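Local atomic coordinates of protein Aster-A (Mus musculus, PDB entry 6GQF), a protein that carries cholesterol from the plasma membrane to the endoplasmic reticulum without vesicles, here represented by its sterol-binding VASt (ASTER) domain with bound 25-hydroxycholesterol. Residues Q70-T75 against E191-H196; T95-I100 against S108-E113; L41-V46 against H195-E200. All coordinates share one frame; numbering follows the deposited sequence.

In the fold
Contacts 1 and 3 hold the same long helix, 176-202, on two sides: contact 1 ties it to the end of helix 63-71, contact 3 to the edge strand 40-47, and they share His195 and His196. Contact 2 is a hairpin in the same antiparallel sheet, its centre about 21 Å from that of contact 3. Contacts 1 and 2 touch each other, Phe74 against Ile98, and both reach the sterol, with buried aromatic and aliphatic side chains inside. Each is only partly buried. Contact 1 sets an outer charged pair beside an aromatic wall, contact 2 rests on backbone pairing, and contact 3 joins one hydroxyl-carboxylate bond to sparse apolar packing.

Contact 1: residues Q70-T75 against E191-H196; sequences QQRKFT and EDYFHH. With HC3 (25-hydroxycholesterol), chain E.
Arg72 is the first residue of 70-75 to meet helix 176-202, and its side chain spans one helical turn, from Asp192 to His196. CG stands anti to the carbonyl carbon (chi1 -63°) and the chain then bends at chi2 and chi3, which lays the guanidinium against the helix backbone, Tyr193 CA sitting 3.7 Å above the centre of its plane. NH2 makes a salt bridge with Asp192 OD2, guanidinium and carboxylate planes 83° apart; its modelled length is too short to be trusted. At the guanidinium edge, NE gives a weak hydrogen bond to His196 ND1 at 3.4 Å. Short of the charge, Arg72 CD packs obliquely on the Tyr193 ring, 3.6 Å from CD1. Lys73, with positive phi, is the C-prime residue of a Schellman motif that ends helix 63-71, Phe74 N bonding to Leu69 O. Past this turn Phe74 points toward the long helix, and its CE2 meets Tyr193 CE1 obliquely at 3.9 Å. The tyrosine ring, with CG anti to its own N (chi1 174°), turns one face to the sterol, whose C2 lies 3.9 Å above its plane. Tyr193 OH comes within 3.3 Å of sterol O1 and is hydrogen-bonded to a glycerol, probably from the crystallisation liquor. Tyr193 thus lines the sterol pocket, with Phe74 packed against it near the ligand's first ring. Leu69 of helix 63-71 packs on both aromatics, Thr75 joins Thr97 of strand 90-99 through the backbone, and Phe194 leans on Leu42 and Ile43 of strand 40-47.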
loop_
_atom_site.group_PDB
_atom_site.type_symbol
_atom_site.label_atom_id
_atom_site.label_comp_id
_atom_site.label_asym_id
_atom_site.label_seq_id
_atom_site.Cartn_x
_atom_site.Cartn_y
_atom_site.Cartn_z
ATOM N N GLN A 70 4.439 12.532 -3.758
ATOM C CA GLN A 70 5.439 13.558 -4.009
ATOM C C GLN A 70 6.324 13.725 -2.775
ATOM O O GLN A 70 7.527 13.953 -2.885
ATOM C CB GLN A 70 4.762 14.884 -4.377
ATOM C CG GLN A 70 5.704 16.073 -4.507
ATOM C CD GLN A 70 4.968 17.361 -4.820
ATOM O OE1 GLN A 70 3.768 17.353 -5.101
ATOM N NE2 GLN A 70 5.686 18.478 -4.772
ATOM N N GLN A 71 5.716 13.589 -1.600
ATOM C CA GLN A 71 6.411 13.812 -0.335
ATOM C C GLN A 71 7.392 12.682 -0.007
ATOM O O GLN A 71 8.449 12.928 0.572
ATOM C CB GLN A 71 5.385 13.983 0.796
ATOM C CG GLN A 71 5.975 14.339 2.154
ATOM C CD GLN A 71 4.907 14.613 3.203
ATOM O OE1 GLN A 71 3.751 14.885 2.874
ATOM N NE2 GLN A 71 5.293 14.543 4.473
ATOM N N ARG A 72 7.051 11.450 -0.377
ATOM C CA ARG A 72 7.957 10.316 -0.185
ATOM C C ARG A 72 8.851 10.112 -1.400
ATOM O O ARG A 72 9.467 9.058 -1.563
ATOM C CB ARG A 72 7.177 9.039 0.106
ATOM C CG ARG A 72 6.377 9.113 1.376
ATOM C CD ARG A 72 6.319 7.775 2.071
ATOM N NE ARG A 72 7.403 7.595 3.042
ATOM C CZ ARG A 72 8.354 6.660 2.984
ATOM N NH1 ARG A 72 8.408 5.775 1.992
ATOM N NH2 ARG A 72 9.267 6.610 3.942
ATOM N N LYS A 73 8.901 11.131 -2.253
ATOM C CA LYS A 73 9.846 11.193 -3.364
ATOM C C LYS A 73 9.604 10.108 -4.413
ATOM O O LYS A 73 10.532 9.419 -4.829
ATOM C CB LYS A 73 11.285 11.098 -2.839
ATOM C CG LYS A 73 11.692 12.244 -1.921
ATOM C CD LYS A 73 12.997 11.946 -1.175
ATOM C CE LYS A 73 14.181 11.711 -2.121
ATOM N NZ LYS A 73 15.447 11.408 -1.382
ATOM N N PHE A 74 8.354 9.971 -4.844
ATOM C CA PHE A 74 8.008 9.031 -5.904
ATOM C C PHE A 74 7.810 9.779 -7.215
ATOM O O PHE A 74 7.076 10.767 -7.270
ATOM C CB PHE A 74 6.745 8.243 -5.550
ATOM C CG PHE A 74 6.921 7.290 -4.399
ATOM C CD1 PHE A 74 8.158 7.106 -3.798
ATOM C CD2 PHE A 74 5.841 6.571 -3.924
ATOM C CE1 PHE A 74 8.305 6.228 -2.743
ATOM C CE2 PHE A 74 5.982 5.694 -2.874
ATOM C CZ PHE A 74 7.212 5.520 -2.282
ATOM N N THR A 75 8.471 9.301 -8.263
ATOM C CA THR A 75 8.408 9.938 -9.572
ATOM C C THR A 75 7.710 9.036 -10.585
ATOM O O THR A 75 7.481 7.852 -10.325
ATOM C CB THR A 75 9.820 10.292 -10.083
ATOM O OG1 THR A 75 10.598 9.097 -10.230
ATOM C CG2 THR A 75 10.519 11.231 -9.108
ATOM N N GLU A 191 7.128 -0.323 6.835
ATOM C CA GLU A 191 6.722 0.383 8.043
ATOM C C GLU A 191 6.966 1.872 7.900
ATOM O O GLU A 191 6.149 2.686 8.325
ATOM C CB GLU A 191 7.471 -0.155 9.258
ATOM C CG GLU A 191 7.020 -1.535 9.671
ATOM C CD GLU A 191 7.921 -2.152 10.712
ATOM O OE1 GLU A 191 8.999 -1.578 10.985
ATOM O OE2 GLU A 191 7.548 -3.212 11.260
ATOM N N ASP A 192 8.096 2.224 7.297
ATOM C CA ASP A 192 8.452 3.621 7.125
ATOM C C ASP A 192 7.435 4.313 6.231
ATOM O O ASP A 192 7.118 5.488 6.425
ATOM C CB ASP A 192 9.852 3.754 6.534
ATOM C CG ASP A 192 10.303 5.198 6.427
ATOM O OD1 ASP A 192 10.042 5.980 7.366
ATOM O OD2 ASP A 192 10.917 5.555 5.402
ATOM N N TYR A 193 6.917 3.572 5.256
ATOM C CA TYR A 193 5.944 4.120 4.318
ATOM C C TYR A 193 4.596 4.356 4.993
ATOM O O TYR A 193 4.057 5.462 4.949
ATOM C CB TYR A 193 5.765 3.190 3.110
ATOM C CG TYR A 193 4.652 3.641 2.187
ATOM C CD1 TYR A 193 4.894 4.559 1.169
ATOM C CD2 TYR A 193 3.356 3.170 2.345
ATOM C CE1 TYR A 193 3.878 4.985 0.334
ATOM C CE2 TYR A 193 2.338 3.592 1.515
ATOM C CZ TYR A 193 2.605 4.500 0.511
ATOM O OH TYR A 193 1.591 4.920 -0.320
ATOM N N PHE A 194 4.056 3.311 5.614
ATOM C CA PHE A 194 2.710 3.370 6.172
ATOM C C PHE A 194 2.636 4.206 7.448
ATOM O O PHE A 194 1.605 4.810 7.736
ATOM C CB PHE A 194 2.187 1.953 6.434
ATOM C CG PHE A 194 1.727 1.244 5.191
ATOM C CD1 PHE A 194 0.524 1.581 4.587
ATOM C CD2 PHE A 194 2.503 0.252 4.617
ATOM C CE1 PHE A 194 0.106 0.937 3.437
ATOM C CE2 PHE A 194 2.085 -0.397 3.469
ATOM C CZ PHE A 194 0.885 -0.054 2.882
ATOM N N HIS A 195 3.722 4.259 8.208
ATOM C CA HIS A 195 3.733 5.084 9.409
ATOM C C HIS A 195 3.676 6.562 9.019
ATOM O O HIS A 195 3.007 7.356 9.678
ATOM C CB HIS A 195 4.961 4.774 10.268
ATOM C CG HIS A 195 4.872 3.460 10.983
ATOM N ND1 HIS A 195 5.979 2.790 11.459
ATOM C CD2 HIS A 195 3.804 2.689 11.301
ATOM C CE1 HIS A 195 5.597 1.665 12.037
ATOM N NE2 HIS A 195 4.283 1.580 11.955
ATOM N N HIS A 196 4.355 6.920 7.932
ATOM C CA HIS A 196 4.271 8.275 7.390
ATOM C C HIS A 196 2.901 8.533 6.770
ATOM O O HIS A 196 2.407 9.660 6.780
ATOM C CB HIS A 196 5.364 8.509 6.347
ATOM C CG HIS A 196 6.711 8.789 6.936
ATOM N ND1 HIS A 196 7.837 8.977 6.164
ATOM C CD2 HIS A 196 7.113 8.917 8.223
ATOM C CE1 HIS A 196 8.874 9.207 6.948
ATOM N NE2 HIS A 196 8.462 9.176 8.202
HETATM C C18 HC3 E . 10.183 -1.614 0.402
HETATM C C13 HC3 E . 9.966 -2.032 -1.057
HETATM C C12 HC3 E . 9.896 -0.802 -1.777
HETATM C C11 HC3 E . 8.567 0.085 -1.427
HETATM C C9 HC3 E . 7.272 -0.710 -1.562
HETATM C C10 HC3 E . 5.949 0.170 -1.218
HETATM C C19 HC3 E . 6.238 0.982 0.024
HETATM C C1 HC3 E . 5.687 1.159 -2.352
HETATM C C2 HC3 E . 4.428 1.964 -2.132
HETATM C C3 HC3 E . 3.223 1.107 -1.916
HETATM O O1 HC3 E . 2.096 1.923 -1.593
HETATM C C4 HC3 E . 3.435 0.102 -0.788
HETATM C C5 HC3 E . 4.746 -0.656 -0.979
HETATM C C6 HC3 E . 4.924 -2.163 -0.329
HETATM C C7 HC3 E . 6.088 -2.949 -0.799
HETATM C C8 HC3 E . 7.386 -1.982 -0.729
HETATM C C14 HC3 E . 8.605 -2.770 -1.135
HETATM C C15 HC3 E . 8.865 -4.219 -0.474
HETATM C C16 HC3 E . 10.541 -4.477 -0.756
HETATM C C17 HC3 E . 11.087 -3.197 -1.419
HETATM C C20 HC3 E . 12.437 -2.806 -1.047
HETATM C C21 HC3 E . 13.077 -2.113 -2.287
HETATM C C22 HC3 E . 13.389 -3.925 -0.501
HETATM C C23 HC3 E . 14.550 -4.305 -1.388
HETATM C C24 HC3 E . 15.115 -5.567 -0.780
HETATM C C25 HC3 E . 16.523 -5.798 -1.270
HETATM C C26 HC3 E . 16.970 -7.139 -0.740
HETATM C C27 HC3 E . 16.538 -5.815 -2.786
HETATM O O2 HC3 E . 17.363 -4.782 -0.773
#

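Contact 2: residues T95-I100 against S108-E113; sequences TYTIPI and SASVVE. With HC3 (25-hydroxycholesterol), chain E.
Strands 95-99 and 108-113 run antiparallel, their directions 151° apart, with Tyr96-Val111 and Ile98-Ala109 as hydrogen-bonded pairs; Ile98 N to Ala109 O is 2.7 Å and nearly straight. Tyr96, Ile98, Ala109 and Val111 share the face turned to the sterol. The Tyr96 CG lies between its backbone N and carbonyl carbon (chi1 38°), which swings the ring across the neighbouring strand, CE1 resting 3.5 Å from Val111 CG1. Its hydroxyl donates to Glu113 OE1 at 2.7 Å, approaching from above the carboxylate plane, 40° out of it, with ring and carboxylate nearly perpendicular. The other carboxylate oxygen, OE2, is bonded to Ser131 and Gln115, so both ends of the group are gripped and its rotation is fixed. Tyr96 OH also lies 3.2 Å from sterol C3, on the first ring. Ile98 reaches farther along the ligand: its CD1 touches sterol C12 at 3.4 Å and Val111 CG2 at 3.7 Å. Ile100 folds CD1 back over Ala109 CB, 3.5 Å away. The opposite face carries Thr95, Thr97, Pro99, Ser108, Ser110 and Val112. Within the sheet this hairpin lies between strand 77-79, bonded to Thr95 through Thr78, and strand 127-136, bonded to Ser110 and Val112, while the Phe74 ring meets Tyr96 with their planes nearly parallel.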
loop_
_atom_site.group_PDB
_atom_site.type_symbol
_atom_site.label_atom_id
_atom_site.label_comp_id
_atom_site.label_asym_id
_atom_site.label_seq_id
_atom_site.Cartn_x
_atom_site.Cartn_y
_atom_site.Cartn_z
ATOM N N THR A 95 1.619 2.746 -11.162
ATOM C CA THR A 95 3.039 2.546 -11.349
ATOM C C THR A 95 3.771 3.799 -10.914
ATOM O O THR A 95 3.254 4.908 -11.055
ATOM C CB THR A 95 3.397 2.203 -12.806
ATOM O OG1 THR A 95 4.814 2.025 -12.917
ATOM C CG2 THR A 95 2.946 3.304 -13.761
ATOM N N TYR A 96 4.964 3.620 -10.363
ATOM C CA TYR A 96 5.785 4.748 -9.958
ATOM C C TYR A 96 7.196 4.285 -9.660
ATOM O O TYR A 96 7.426 3.118 -9.332
ATOM C CB TYR A 96 5.187 5.457 -8.739
ATOM C CG TYR A 96 4.580 4.525 -7.722
ATOM C CD1 TYR A 96 5.378 3.710 -6.931
ATOM C CD2 TYR A 96 3.208 4.462 -7.555
ATOM C CE1 TYR A 96 4.820 2.851 -6.005
ATOM C CE2 TYR A 96 2.641 3.612 -6.634
ATOM C CZ TYR A 96 3.449 2.809 -5.861
ATOM O OH TYR A 96 2.879 1.961 -4.940
ATOM N N THR A 97 8.133 5.215 -9.805
ATOM C CA THR A 97 9.530 4.973 -9.495
ATOM C C THR A 97 9.797 5.417 -8.066
ATOM O O THR A 97 9.310 6.463 -7.636
ATOM C CB THR A 97 10.450 5.720 -10.467
ATOM O OG1 THR A 97 10.210 5.247 -11.798
ATOM C CG2 THR A 97 11.930 5.522 -10.103
ATOM N N ILE A 98 10.559 4.610 -7.336
ATOM C CA ILE A 98 10.865 4.894 -5.939
ATOM C C ILE A 98 12.367 4.977 -5.723
ATOM O O ILE A 98 13.142 4.437 -6.513
ATOM C CB ILE A 98 10.285 3.818 -4.992
ATOM C CG1 ILE A 98 10.983 2.466 -5.214
ATOM C CG2 ILE A 98 8.769 3.712 -5.175
ATOM C CD1 ILE A 98 10.524 1.379 -4.268
ATOM N N PRO A 99 12.785 5.660 -4.647
ATOM C CA PRO A 99 14.189 5.672 -4.229
ATOM C C PRO A 99 14.542 4.469 -3.355
ATOM O O PRO A 99 13.700 4.023 -2.579
ATOM C CB PRO A 99 14.304 6.978 -3.445
ATOM C CG PRO A 99 12.938 7.201 -2.894
ATOM C CD PRO A 99 11.975 6.632 -3.893
ATOM N N ILE A 100 15.755 3.939 -3.513
ATOM C CA ILE A 100 16.267 2.869 -2.656
ATOM C C ILE A 100 17.422 3.426 -1.829
ATOM O O ILE A 100 18.355 4.020 -2.370
ATOM C CB ILE A 100 16.734 1.636 -3.473
ATOM C CG1 ILE A 100 15.543 0.752 -3.852
ATOM C CG2 ILE A 100 17.717 0.771 -2.680
ATOM C CD1 ILE A 100 14.612 1.350 -4.859
ATOM N N SER A 108 17.363 3.231 -7.158
ATOM C CA SER A 108 15.968 3.461 -7.524
ATOM C C SER A 108 15.353 2.191 -8.110
ATOM O O SER A 108 16.063 1.235 -8.425
ATOM C CB SER A 108 15.850 4.616 -8.521
ATOM O OG SER A 108 16.566 4.345 -9.714
ATOM N N ALA A 109 14.028 2.183 -8.237
ATOM C CA ALA A 109 13.311 1.021 -8.752
ATOM C C ALA A 109 11.894 1.386 -9.176
ATOM O O ALA A 109 11.333 2.369 -8.700
ATOM C CB ALA A 109 13.273 -0.077 -7.707
ATOM N N SER A 110 11.321 0.584 -10.070
ATOM C CA SER A 110 9.946 0.774 -10.517
ATOM C C SER A 110 9.022 -0.120 -9.706
ATOM O O SER A 110 9.423 -1.195 -9.258
ATOM C CB SER A 110 9.803 0.467 -12.010
ATOM O OG SER A 110 10.516 1.403 -12.798
ATOM N N VAL A 111 7.786 0.333 -9.526
ATOM C CA VAL A 111 6.796 -0.406 -8.756
ATOM C C VAL A 111 5.461 -0.410 -9.470
ATOM O O VAL A 111 4.803 0.619 -9.558
ATOM C CB VAL A 111 6.603 0.201 -7.353
ATOM C CG1 VAL A 111 5.462 -0.498 -6.611
ATOM C CG2 VAL A 111 7.891 0.118 -6.557
ATOM N N VAL A 112 5.062 -1.574 -9.968
ATOM C CA VAL A 112 3.724 -1.747 -10.506
ATOM C C VAL A 112 2.832 -2.273 -9.399
ATOM O O VAL A 112 3.183 -3.244 -8.732
ATOM C CB VAL A 112 3.707 -2.708 -11.691
ATOM C CG1 VAL A 112 2.275 -2.981 -12.149
ATOM C CG2 VAL A 112 4.529 -2.139 -12.821
ATOM N N GLU A 113 1.686 -1.627 -9.209
ATOM C CA GLU A 113 0.753 -2.003 -8.154
ATOM C C GLU A 113 -0.640 -2.250 -8.721
ATOM O O GLU A 113 -1.072 -1.562 -9.642
ATOM C CB GLU A 113 0.699 -0.915 -7.073
ATOM C CG GLU A 113 -0.202 -1.247 -5.882
ATOM C CD GLU A 113 -0.231 -0.147 -4.839
ATOM O OE1 GLU A 113 0.376 0.919 -5.082
ATOM O OE2 GLU A 113 -0.862 -0.345 -3.777
HETATM C C18 HC3 E . 10.183 -1.614 0.402
HETATM C C13 HC3 E . 9.966 -2.032 -1.057
HETATM C C12 HC3 E . 9.896 -0.802 -1.777
HETATM C C11 HC3 E . 8.567 0.085 -1.427
HETATM C C9 HC3 E . 7.272 -0.710 -1.562
HETATM C C10 HC3 E . 5.949 0.170 -1.218
HETATM C C19 HC3 E . 6.238 0.982 0.024
HETATM C C1 HC3 E . 5.687 1.159 -2.352
HETATM C C2 HC3 E . 4.428 1.964 -2.132
HETATM C C3 HC3 E . 3.223 1.107 -1.916
HETATM O O1 HC3 E . 2.096 1.923 -1.593
HETATM C C4 HC3 E . 3.435 0.102 -0.788
HETATM C C5 HC3 E . 4.746 -0.656 -0.979
HETATM C C6 HC3 E . 4.924 -2.163 -0.329
HETATM C C7 HC3 E . 6.088 -2.949 -0.799
HETATM C C8 HC3 E . 7.386 -1.982 -0.729
HETATM C C14 HC3 E . 8.605 -2.770 -1.135
HETATM C C15 HC3 E . 8.865 -4.219 -0.474
HETATM C C16 HC3 E . 10.541 -4.477 -0.756
HETATM C C17 HC3 E . 11.087 -3.197 -1.419
HETATM C C20 HC3 E . 12.437 -2.806 -1.047
HETATM C C21 HC3 E . 13.077 -2.113 -2.287
HETATM C C22 HC3 E . 13.389 -3.925 -0.501
HETATM C C23 HC3 E . 14.550 -4.305 -1.388
HETATM C C24 HC3 E . 15.115 -5.567 -0.780
HETATM C C25 HC3 E . 16.523 -5.798 -1.270
HETATM C C26 HC3 E . 16.970 -7.139 -0.740
HETATM C C27 HC3 E . 16.538 -5.815 -2.786
HETATM O O2 HC3 E . 17.363 -4.782 -0.773
#

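Contact 3: residues L41-V46 against H195-E200; sequences LLINSV and HHLDRE
Ser45 OG donates a hydrogen bond to Asp198 OD1 at 2.9 Å, the one hydrogen bond between strand 41-46 and helix 195-200. The pairing belongs to the helix-grip fold of the Bet v 1-like clan, in which a long C-terminal helix lies against a curved antiparallel sheet; here its later turns meet strand 40-47, the outermost at one end. The hydroxyl comes to the carboxylate on its syn side, 32° out of plane, and Asp198 OD2 is also near, 3.2 Å from Ser45 OG. With CG anti to the backbone N (chi1 -174°), the Asp198 carboxylate extends to the strand. Beside the polar pair, the Ile43 and Asp198 side chains lie alongside each other, pointing opposite ways, Ile43 CG2 lying 4.0 Å from Asp198 OD1, which places a methyl next to the carboxylate. The other branch of Ile43 ends in CD1, 4.2 Å from Leu197 CD2, a modest apolar touch on the inner side of the helix, where Leu197 also packs on Phe68 of helix 63-71. Were Asp198 replaced by an alanine, the Ser45 hydroxyl would probably lose its carboxylate mate and a gap would open beside Ile43 CG2. The two segments run nearly parallel, their axes 14° apart and 8.6 Å at closest approach. Leu42 and Ile43 together pair with Val164 of strand 159-170 in a classic beta bulge, which interrupts the regular alternation of the edge strand. Ile43 and Leu42 also pack on Phe194, one turn earlier in the helix. Farther out, the His195 ring presents its edge to the backbone of the bulge, its NE2 lying 3.7 Å from Leu42 O.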
loop_
_atom_site.group_PDB
_atom_site.type_symbol
_atom_site.label_atom_id
_atom_site.label_comp_id
_atom_site.label_asym_id
_atom_site.label_seq_id
_atom_site.Cartn_x
_atom_site.Cartn_y
_atom_site.Cartn_z
ATOM N N LEU A 41 0.580 -5.987 11.355
ATOM C CA LEU A 41 -0.452 -4.956 11.380
ATOM C C LEU A 41 0.224 -3.593 11.386
ATOM O O LEU A 41 0.770 -3.174 12.402
ATOM C CB LEU A 41 -1.356 -5.114 12.608
ATOM C CG LEU A 41 -2.464 -4.070 12.792
ATOM C CD1 LEU A 41 -3.507 -4.174 11.686
ATOM C CD2 LEU A 41 -3.113 -4.223 14.157
ATOM N N LEU A 42 0.188 -2.905 10.250
ATOM C CA LEU A 42 0.957 -1.678 10.079
ATOM C C LEU A 42 0.218 -0.469 10.641
ATOM O O LEU A 42 0.807 0.360 11.337
ATOM C CB LEU A 42 1.280 -1.452 8.595
ATOM C CG LEU A 42 2.317 -2.368 7.926
ATOM C CD1 LEU A 42 3.661 -2.291 8.625
ATOM C CD2 LEU A 42 1.852 -3.812 7.862
ATOM N N ILE A 43 -1.072 -0.376 10.340
ATOM C CA ILE A 43 -1.882 0.755 10.771
ATOM C C ILE A 43 -3.168 0.281 11.426
ATOM O O ILE A 43 -3.773 -0.698 10.997
ATOM C CB ILE A 43 -2.230 1.678 9.589
ATOM C CG1 ILE A 43 -0.952 2.268 8.986
ATOM C CG2 ILE A 43 -3.167 2.798 10.035
ATOM C CD1 ILE A 43 -1.172 2.995 7.665
ATOM N N ASN A 44 -3.571 0.989 12.476
ATOM C CA ASN A 44 -4.842 0.749 13.141
ATOM C C ASN A 44 -5.267 2.023 13.864
ATOM O O ASN A 44 -5.151 2.128 15.082
ATOM C CB ASN A 44 -4.735 -0.428 14.113
ATOM C CG ASN A 44 -6.076 -0.830 14.693
ATOM O OD1 ASN A 44 -7.123 -0.566 14.106
ATOM N ND2 ASN A 44 -6.047 -1.477 15.850
ATOM N N SER A 45 -5.738 2.994 13.089
ATOM C CA SER A 45 -6.081 4.308 13.607
ATOM C C SER A 45 -7.550 4.643 13.388
ATOM O O SER A 45 -8.193 4.107 12.487
ATOM C CB SER A 45 -5.201 5.365 12.942
ATOM O OG SER A 45 -3.830 5.046 13.111
ATOM N N VAL A 46 -8.075 5.530 14.225
ATOM C CA VAL A 46 -9.420 6.054 14.041
ATOM C C VAL A 46 -9.323 7.532 13.697
ATOM O O VAL A 46 -8.667 8.302 14.397
ATOM C CB VAL A 46 -10.298 5.855 15.294
ATOM C CG1 VAL A 46 -11.672 6.472 15.082
ATOM C CG2 VAL A 46 -10.437 4.370 15.621
ATOM N N HIS A 195 3.722 4.259 8.208
ATOM C CA HIS A 195 3.733 5.084 9.409
ATOM C C HIS A 195 3.676 6.562 9.019
ATOM O O HIS A 195 3.007 7.356 9.678
ATOM C CB HIS A 195 4.961 4.774 10.268
ATOM C CG HIS A 195 4.872 3.460 10.983
ATOM N ND1 HIS A 195 5.979 2.790 11.459
ATOM C CD2 HIS A 195 3.804 2.689 11.301
ATOM C CE1 HIS A 195 5.597 1.665 12.037
ATOM N NE2 HIS A 195 4.283 1.580 11.955
ATOM N N HIS A 196 4.355 6.920 7.932
ATOM C CA HIS A 196 4.271 8.275 7.390
ATOM C C HIS A 196 2.901 8.533 6.770
ATOM O O HIS A 196 2.407 9.660 6.780
ATOM C CB HIS A 196 5.364 8.509 6.347
ATOM C CG HIS A 196 6.711 8.789 6.936
ATOM N ND1 HIS A 196 7.837 8.977 6.164
ATOM C CD2 HIS A 196 7.113 8.917 8.223
ATOM C CE1 HIS A 196 8.874 9.207 6.948
ATOM N NE2 HIS A 196 8.462 9.176 8.202
ATOM N N LEU A 197 2.291 7.486 6.225
ATOM C CA LEU A 197 0.957 7.602 5.651
ATOM C C LEU A 197 -0.069 7.868 6.745
ATOM O O LEU A 197 -1.040 8.595 6.534
ATOM C CB LEU A 197 0.589 6.333 4.875
ATOM C CG LEU A 197 -0.868 6.197 4.404
ATOM C CD1 LEU A 197 -1.250 7.276 3.388
ATOM C CD2 LEU A 197 -1.110 4.810 3.832
ATOM N N ASP A 198 0.152 7.269 7.912
ATOM C CA ASP A 198 -0.744 7.436 9.052
ATOM C C ASP A 198 -0.640 8.853 9.612
ATOM O O ASP A 198 -1.641 9.446 10.016
ATOM C CB ASP A 198 -0.417 6.406 10.138
ATOM C CG ASP A 198 -1.405 6.431 11.289
ATOM O OD1 ASP A 198 -2.615 6.605 11.037
ATOM O OD2 ASP A 198 -0.966 6.270 12.448
ATOM N N ARG A 199 0.577 9.389 9.620
ATOM C CA ARG A 199 0.828 10.728 10.139
ATOM C C ARG A 199 0.227 11.814 9.241
ATOM O O ARG A 199 -0.246 12.838 9.732
ATOM C CB ARG A 199 2.333 10.951 10.305
ATOM C CG ARG A 199 2.720 12.398 10.566
ATOM C CD ARG A 199 4.186 12.536 10.948
ATOM N NE ARG A 199 4.426 12.224 12.356
ATOM C CZ ARG A 199 5.600 12.372 12.962
ATOM N NH1 ARG A 199 6.649 12.828 12.288
ATOM N NH2 ARG A 199 5.724 12.063 14.245
ATOM N N GLU A 200 0.244 11.591 7.931
ATOM C CA GLU A 200 -0.248 12.591 6.986
ATOM C C GLU A 200 -1.771 12.657 6.970
ATOM O O GLU A 200 -2.352 13.710 6.696
ATOM C CB GLU A 200 0.279 12.299 5.580
ATOM C CG GLU A 200 1.750 12.648 5.393
ATOM C CD GLU A 200 2.031 14.126 5.608
ATOM O OE1 GLU A 200 1.233 14.958 5.124
ATOM O OE2 GLU A 200 3.042 14.453 6.267
#